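Formate oxidase (Aspergillus oryzae, PDB 5ZU3) catalyses the oxidation of formate, probably passing the electrons to oxygen, with a bound flavin cofactor in the modified 8-formyl-FAD form. Local coordinates at residues K175-M180 and Y468-K473; L314-G319 and E475-L480. The protein carries 1 engineered substitution. All coordinates share one frame; numbering follows the deposited sequence.

Interaction 1. Residues K175-M180 and Y468-K473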
loop_
_atom_site.group_PDB
_atom_site.type_symbol
_atom_site.label_atom_id
_atom_site.label_comp_id
_atom_site.label_asym_id
_atom_site.label_seq_id
_atom_site.Cartn_x
_atom_site.Cartn_y
_atom_site.Cartn_z
ATOM N N LYS A 175 24.730 -11.517 -7.913
ATOM C CA LYS A 175 26.178 -11.336 -7.969
ATOM C C LYS A 175 26.554 -9.872 -7.742
ATOM O O LYS A 175 27.459 -9.553 -6.957
ATOM C CB LYS A 175 26.663 -11.847 -9.328
ATOM C CG LYS A 175 28.118 -12.135 -9.449
ATOM C CD LYS A 175 28.506 -12.591 -10.881
ATOM C CE LYS A 175 28.321 -14.087 -11.119
ATOM N NZ LYS A 175 28.116 -14.373 -12.558
ATOM N N ALA A 176 25.844 -8.963 -8.408
ATOM C CA ALA A 176 26.147 -7.545 -8.252
ATOM C C ALA A 176 25.894 -7.083 -6.823
ATOM O O ALA A 176 26.737 -6.398 -6.227
ATOM C CB ALA A 176 25.317 -6.736 -9.244
ATOM N N TRP A 177 24.757 -7.495 -6.243
ATOM C CA TRP A 177 24.450 -7.175 -4.855
ATOM C C TRP A 177 25.548 -7.651 -3.918
ATOM O O TRP A 177 26.078 -6.880 -3.109
ATOM C CB TRP A 177 23.109 -7.810 -4.466
ATOM C CG TRP A 177 22.593 -7.307 -3.162
ATOM C CD1 TRP A 177 22.829 -7.834 -1.923
ATOM C CD2 TRP A 177 21.766 -6.149 -2.959
ATOM N NE1 TRP A 177 22.186 -7.092 -0.968
ATOM C CE2 TRP A 177 21.525 -6.051 -1.574
ATOM C CE3 TRP A 177 21.198 -5.195 -3.817
ATOM C CZ2 TRP A 177 20.746 -5.032 -1.019
ATOM C CZ3 TRP A 177 20.432 -4.170 -3.261
ATOM C CH2 TRP A 177 20.205 -4.106 -1.878
ATOM N N LYS A 178 25.918 -8.924 -4.024
ATOM C CA LYS A 178 26.966 -9.444 -3.151
ATOM C C LYS A 178 28.287 -8.730 -3.397
ATOM O O LYS A 178 29.036 -8.462 -2.450
ATOM C CB LYS A 178 27.109 -10.955 -3.363
ATOM C CG LYS A 178 25.919 -11.804 -2.848
ATOM C CD LYS A 178 26.051 -13.248 -3.330
ATOM C CE LYS A 178 27.282 -13.933 -2.697
ATOM N NZ LYS A 178 27.052 -14.723 -1.456
ATOM N N SER A 179 28.566 -8.359 -4.647
ATOM C CA SER A 179 29.841 -7.738 -4.973
ATOM C C SER A 179 29.980 -6.349 -4.385
ATOM O O SER A 179 31.101 -5.829 -4.327
ATOM C CB SER A 179 30.019 -7.657 -6.490
ATOM O OG SER A 179 29.482 -6.450 -6.989
ATOM N N MET A 180 28.888 -5.778 -3.884
ATOM C CA MET A 180 28.928 -4.501 -3.203
ATOM C C MET A 180 28.970 -4.660 -1.688
ATOM O O MET A 180 28.914 -3.661 -0.968
ATOM C CB MET A 180 27.696 -3.686 -3.601
ATOM C CG MET A 180 27.469 -3.641 -5.101
ATOM S SD MET A 180 28.256 -2.200 -5.830
ATOM C CE MET A 180 27.828 -1.001 -4.599
ATOM N N TYR A 468 22.644 2.997 -8.699
ATOM C CA TYR A 468 23.462 3.111 -9.904
ATOM C C TYR A 468 24.812 2.416 -9.731
ATOM O O TYR A 468 25.255 1.661 -10.611
ATOM C CB TYR A 468 23.645 4.590 -10.255
ATOM C CG TYR A 468 22.678 5.063 -11.317
ATOM C CD1 TYR A 468 21.327 5.200 -11.036
ATOM C CD2 TYR A 468 23.110 5.342 -12.610
ATOM C CE1 TYR A 468 20.427 5.627 -12.015
ATOM C CE2 TYR A 468 22.224 5.757 -13.593
ATOM C CZ TYR A 468 20.875 5.894 -13.294
ATOM O OH TYR A 468 19.989 6.316 -14.264
ATOM N N ASP A 469 25.471 2.649 -8.588
ATOM C CA ASP A 469 26.704 1.934 -8.258
ATOM C C ASP A 469 26.516 0.430 -8.360
ATOM O O ASP A 469 27.390 -0.285 -8.860
ATOM C CB ASP A 469 27.139 2.304 -6.841
ATOM C CG ASP A 469 27.849 3.626 -6.776
ATOM O OD1 ASP A 469 28.144 4.204 -7.837
ATOM O OD2 ASP A 469 28.080 4.101 -5.651
ATOM N N LEU A 470 25.367 -0.066 -7.903
ATOM C CA LEU A 470 25.084 -1.498 -7.935
ATOM C C LEU A 470 24.979 -2.021 -9.366
ATOM O O LEU A 470 25.509 -3.086 -9.691
ATOM C CB LEU A 470 23.796 -1.783 -7.155
ATOM C CG LEU A 470 23.176 -3.169 -7.320
ATOM C CD1 LEU A 470 23.918 -4.130 -6.409
ATOM C CD2 LEU A 470 21.658 -3.166 -7.050
ATOM N N LEU A 471 24.252 -1.317 -10.225
ATOM C CA LEU A 471 23.960 -1.848 -11.548
ATOM C C LEU A 471 25.037 -1.540 -12.580
ATOM O O LEU A 471 25.145 -2.269 -13.578
ATOM C CB LEU A 471 22.605 -1.324 -12.028
ATOM C CG LEU A 471 21.514 -1.632 -11.003
ATOM C CD1 LEU A 471 20.228 -0.858 -11.298
ATOM C CD2 LEU A 471 21.234 -3.141 -10.998
ATOM N N PHE A 472 25.831 -0.496 -12.375
ATOM C CA PHE A 472 26.858 -0.140 -13.347
ATOM C C PHE A 472 28.221 -0.671 -12.979
ATOM O O PHE A 472 29.048 -0.879 -13.867
ATOM C CB PHE A 472 26.942 1.378 -13.517
ATOM C CG PHE A 472 25.948 1.913 -14.495
ATOM C CD1 PHE A 472 24.647 2.221 -14.088
ATOM C CD2 PHE A 472 26.290 2.078 -15.822
ATOM C CE1 PHE A 472 23.719 2.697 -14.985
ATOM C CE2 PHE A 472 25.362 2.560 -16.721
ATOM C CZ PHE A 472 24.082 2.872 -16.302
ATOM N N LYS A 473 28.469 -0.879 -11.692
ATOM C CA LYS A 473 29.747 -1.372 -11.203
ATOM C C LYS A 473 29.693 -2.800 -10.672
ATOM O O LYS A 473 30.712 -3.492 -10.722
ATOM C CB LYS A 473 30.278 -0.459 -10.090
ATOM C CG LYS A 473 30.360 1.021 -10.435
ATOM C CD LYS A 473 30.896 1.810 -9.240
ATOM C CE LYS A 473 30.870 3.308 -9.470
ATOM N NZ LYS A 473 31.114 4.081 -8.198
#
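A176 meets L470 where the two helix segments come closest, with CA atoms 6.1 Å apart. The methyl of A176 points at the other helix. Its CB lies 3.7 Å from the backbone O of L470. The A176 carbonyl O takes a bond from within its own segment: S179 OG reaches back to it over 2.8 Å, tilted 20° from the carbonyl plane.

W177 follows, and L470 comes in beside it. CG of L470 is anti to its backbone N (chi1 167°), which carries the branch across to the helix 167-179. The two methyls then divide the work. L470 CD1 reaches the backbone and sits 3.5 Å from W177 CA. L470 CD2 lies at the edge of the indole, near the ring plane, 3.8 Å from W177 CE3. The indole NE1 is directed elsewhere and bonds to the carbonyl of P183.

This is plain helix-to-helix packing, far from the flavin. It joins helix 167-179 to helix 454-473 in a GMC oxidoreductase fold. L471 of the second helix touches strands 308-316 and 415-423, so that helix lies between helix 167-179 and the large mixed sheet.

M180 comes just after the first helix and adds the last side chain of the first segment to the contact. Its chain bends at chi2 (-93°) and again at chi3. M180 CG rests 3.8 Å from L470 CD1, so this methyl touches A176, W177 and M180. M180 SD then passes 3.7 Å from the backbone O of D469, and the terminal methyl CE packs on D469 CB, the two side chains crossing at about a right angle. The D469 carboxylate has other partners: K473 NZ meets OD1 from above the carboxylate plane in a salt bridge, and Y364 OH bonds to OD2.

Interaction 2. Residues L314-G319 and E475-L480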
loop_
_atom_site.group_PDB
_atom_site.type_symbol
_atom_site.label_atom_id
_atom_site.label_comp_id
_atom_site.label_asym_id
_atom_site.label_seq_id
_atom_site.Cartn_x
_atom_site.Cartn_y
_atom_site.Cartn_z
ATOM N N LEU A 314 16.739 1.591 -16.864
ATOM C CA LEU A 314 17.898 1.247 -17.662
ATOM C C LEU A 314 17.460 0.316 -18.788
ATOM O O LEU A 314 16.677 -0.607 -18.567
ATOM C CB LEU A 314 18.969 0.556 -16.817
ATOM C CG LEU A 314 19.436 1.349 -15.606
ATOM C CD1 LEU A 314 20.560 0.607 -14.867
ATOM C CD2 LEU A 314 19.826 2.784 -15.998
ATOM N N ARG A 315 17.941 0.582 -19.995
ATOM C CA ARG A 315 17.844 -0.378 -21.081
ATOM C C ARG A 315 18.942 -1.426 -20.898
ATOM O O ARG A 315 20.108 -1.085 -20.677
ATOM C CB ARG A 315 17.980 0.328 -22.429
ATOM C CG ARG A 315 17.994 -0.629 -23.584
ATOM C CD ARG A 315 18.440 0.025 -24.867
ATOM N NE ARG A 315 18.322 -0.894 -25.988
ATOM C CZ ARG A 315 17.395 -0.777 -26.928
ATOM N NH1 ARG A 315 16.530 0.230 -26.868
ATOM N NH2 ARG A 315 17.341 -1.648 -27.930
ATOM N N VAL A 316 18.568 -2.700 -20.957
ATOM C CA VAL A 316 19.500 -3.787 -20.686
ATOM C C VAL A 316 19.574 -4.672 -21.919
ATOM O O VAL A 316 18.736 -4.590 -22.814
ATOM C CB VAL A 316 19.099 -4.600 -19.444
ATOM C CG1 VAL A 316 19.266 -3.764 -18.177
ATOM C CG2 VAL A 316 17.670 -5.068 -19.573
ATOM N N LYS A 317 20.630 -5.490 -21.978
ATOM C CA LYS A 317 20.837 -6.436 -23.076
ATOM C C LYS A 317 19.579 -7.258 -23.347
ATOM O O LYS A 317 18.798 -7.555 -22.437
ATOM C CB LYS A 317 22.010 -7.347 -22.741
ATOM C CG LYS A 317 23.348 -6.605 -22.798
ATOM C CD LYS A 317 24.564 -7.539 -22.867
ATOM C CE LYS A 317 25.842 -6.735 -23.132
ATOM N NZ LYS A 317 26.970 -7.561 -23.646
ATOM N N ASP A 318 19.375 -7.625 -24.616
ATOM C CA ASP A 318 18.194 -8.404 -24.977
ATOM C C ASP A 318 18.096 -9.669 -24.125
ATOM O O ASP A 318 19.103 -10.324 -23.833
ATOM C CB ASP A 318 18.244 -8.784 -26.460
ATOM C CG ASP A 318 18.190 -7.572 -27.382
ATOM O OD1 ASP A 318 18.894 -6.577 -27.093
ATOM O OD2 ASP A 318 17.474 -7.625 -28.409
ATOM N N GLY A 319 16.870 -10.037 -23.765
ATOM C CA GLY A 319 16.646 -11.194 -22.933
ATOM C C GLY A 319 16.873 -10.996 -21.446
ATOM O O GLY A 319 16.728 -11.960 -20.682
ATOM N N GLU A 475 29.186 -6.822 -9.930
ATOM C CA GLU A 475 29.764 -7.887 -10.737
ATOM C C GLU A 475 28.652 -8.548 -11.537
ATOM O O GLU A 475 27.520 -8.663 -11.064
ATOM C CB GLU A 475 30.420 -8.917 -9.801
ATOM C CG GLU A 475 31.192 -10.068 -10.412
ATOM C CD GLU A 475 31.339 -11.233 -9.415
ATOM O OE1 GLU A 475 31.422 -10.975 -8.194
ATOM O OE2 GLU A 475 31.313 -12.412 -9.841
ATOM N N GLY A 476 28.972 -8.985 -12.750
ATOM C CA GLY A 476 27.971 -9.574 -13.621
ATOM C C GLY A 476 26.955 -8.597 -14.198
ATOM O O GLY A 476 26.850 -8.471 -15.427
ATOM N N PHE A 477 26.221 -7.870 -13.338
ATOM C CA PHE A 477 25.197 -6.961 -13.858
ATOM C C PHE A 477 25.801 -5.786 -14.624
ATOM O O PHE A 477 25.169 -5.277 -15.561
ATOM C CB PHE A 477 24.275 -6.442 -12.759
ATOM C CG PHE A 477 22.892 -6.142 -13.265
ATOM C CD1 PHE A 477 22.628 -4.972 -13.948
ATOM C CD2 PHE A 477 21.870 -7.078 -13.123
ATOM C CE1 PHE A 477 21.367 -4.722 -14.467
ATOM C CE2 PHE A 477 20.606 -6.831 -13.620
ATOM C CZ PHE A 477 20.355 -5.638 -14.290
ATOM N N LYS A 478 27.011 -5.343 -14.245
ATOM C CA LYS A 478 27.680 -4.254 -14.961
ATOM C C LYS A 478 27.753 -4.485 -16.475
ATOM O O LYS A 478 27.666 -3.528 -17.251
ATOM C CB LYS A 478 29.083 -4.036 -14.386
ATOM C CG LYS A 478 30.129 -5.112 -14.712
ATOM C CD LYS A 478 31.455 -4.725 -14.112
ATOM C CE LYS A 478 32.550 -5.679 -14.497
ATOM N NZ LYS A 478 32.681 -5.782 -15.996
ATOM N N ASP A 479 27.883 -5.735 -16.920
ATOM C CA ASP A 479 27.870 -6.026 -18.353
ATOM C C ASP A 479 26.494 -5.938 -19.004
ATOM O O ASP A 479 26.429 -5.994 -20.235
ATOM C CB ASP A 479 28.425 -7.422 -18.631
ATOM C CG ASP A 479 29.852 -7.591 -18.166
ATOM O OD1 ASP A 479 30.677 -6.648 -18.344
ATOM O OD2 ASP A 479 30.118 -8.661 -17.575
ATOM N N LEU A 480 25.396 -5.873 -18.242
ATOM C CA LEU A 480 24.077 -5.965 -18.862
ATOM C C LEU A 480 23.497 -4.617 -19.268
ATOM O O LEU A 480 22.572 -4.574 -20.090
ATOM C CB LEU A 480 23.100 -6.665 -17.914
ATOM C CG LEU A 480 23.480 -8.067 -17.423
ATOM C CD1 LEU A 480 22.394 -8.585 -16.526
ATOM C CD2 LEU A 480 23.689 -9.027 -18.585
#
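A single backbone hydrogen bond, K317 N to L480 O, with side chains packed around it, ties the end of strand 308-316 to the turn that leads into strand 481-485. K317 N lies 2.9 Å from L480 O. The amide approaches in the carbonyl plane, and the N-H...O angle is 154°. The same oxygen also receives a CA-H...O contact: V316 CA lies 3.2 Å from L480 O. L480 O thus takes one hydrogen bond across the contact, from K317 N, with V316 CA close by.

The bond continues the antiparallel pairing of strands 308-316 and 481-485 in the large mixed sheet of this GMC oxidoreductase. There R315 makes backbone bonds to E482 and S483. K317 lies two residues after R315, and L480 two before E482. R315 NE forms a salt bridge with E482 OE1.

The exposed K317 chain runs beside D479 O. Its CG is anti to the carbonyl carbon (chi1 -71°), and the chain is extended from there on. K317 CE comes to 3.0 Å from D479 O. The ammonium does not reach the carboxylate: K317 NZ and D479 OD1 are 6.5 Å apart. D479 OD1 forms a salt bridge with K478 NZ; the hydrogen bond within it is weak.

On the buried side, V316 CG1 comes obliquely to F477, 4.4 Å from CE1. L480 covers one face of that ring, with CD1 3.7 Å above the plane and offset toward the rim. Residues 477-479 form a short 3-10 turn, and L480 N bonds back to F477 O over 2.8 Å. The turn thereby brings the F477 ring and the L480 side chain together. F477 also packs on N172 and A176 of helix 167-179 and on L417 of strand 415-423.

Interactions 1 and 2 are neighbours, with centres about 11 Å apart. The chain passes from helix 454-473 of interaction 1 into the turn of interaction 2 within a few residues. They also touch directly. S179 OG probably accepts a hydrogen bond from E475 N at 3.0 Å. A176 CB packs 3.4 Å from E475 O, and F472 O is 3.2 Å from K478 CB. L471 and F477 touch each other, and both reach strand 415-423. Together the two contacts join two helices, a turn and the end of strand 308-316 in the large mixed sheet. Their centres lie about 28 and 30 Å from the centre of the chain, away from the annotated FAD-binding residues.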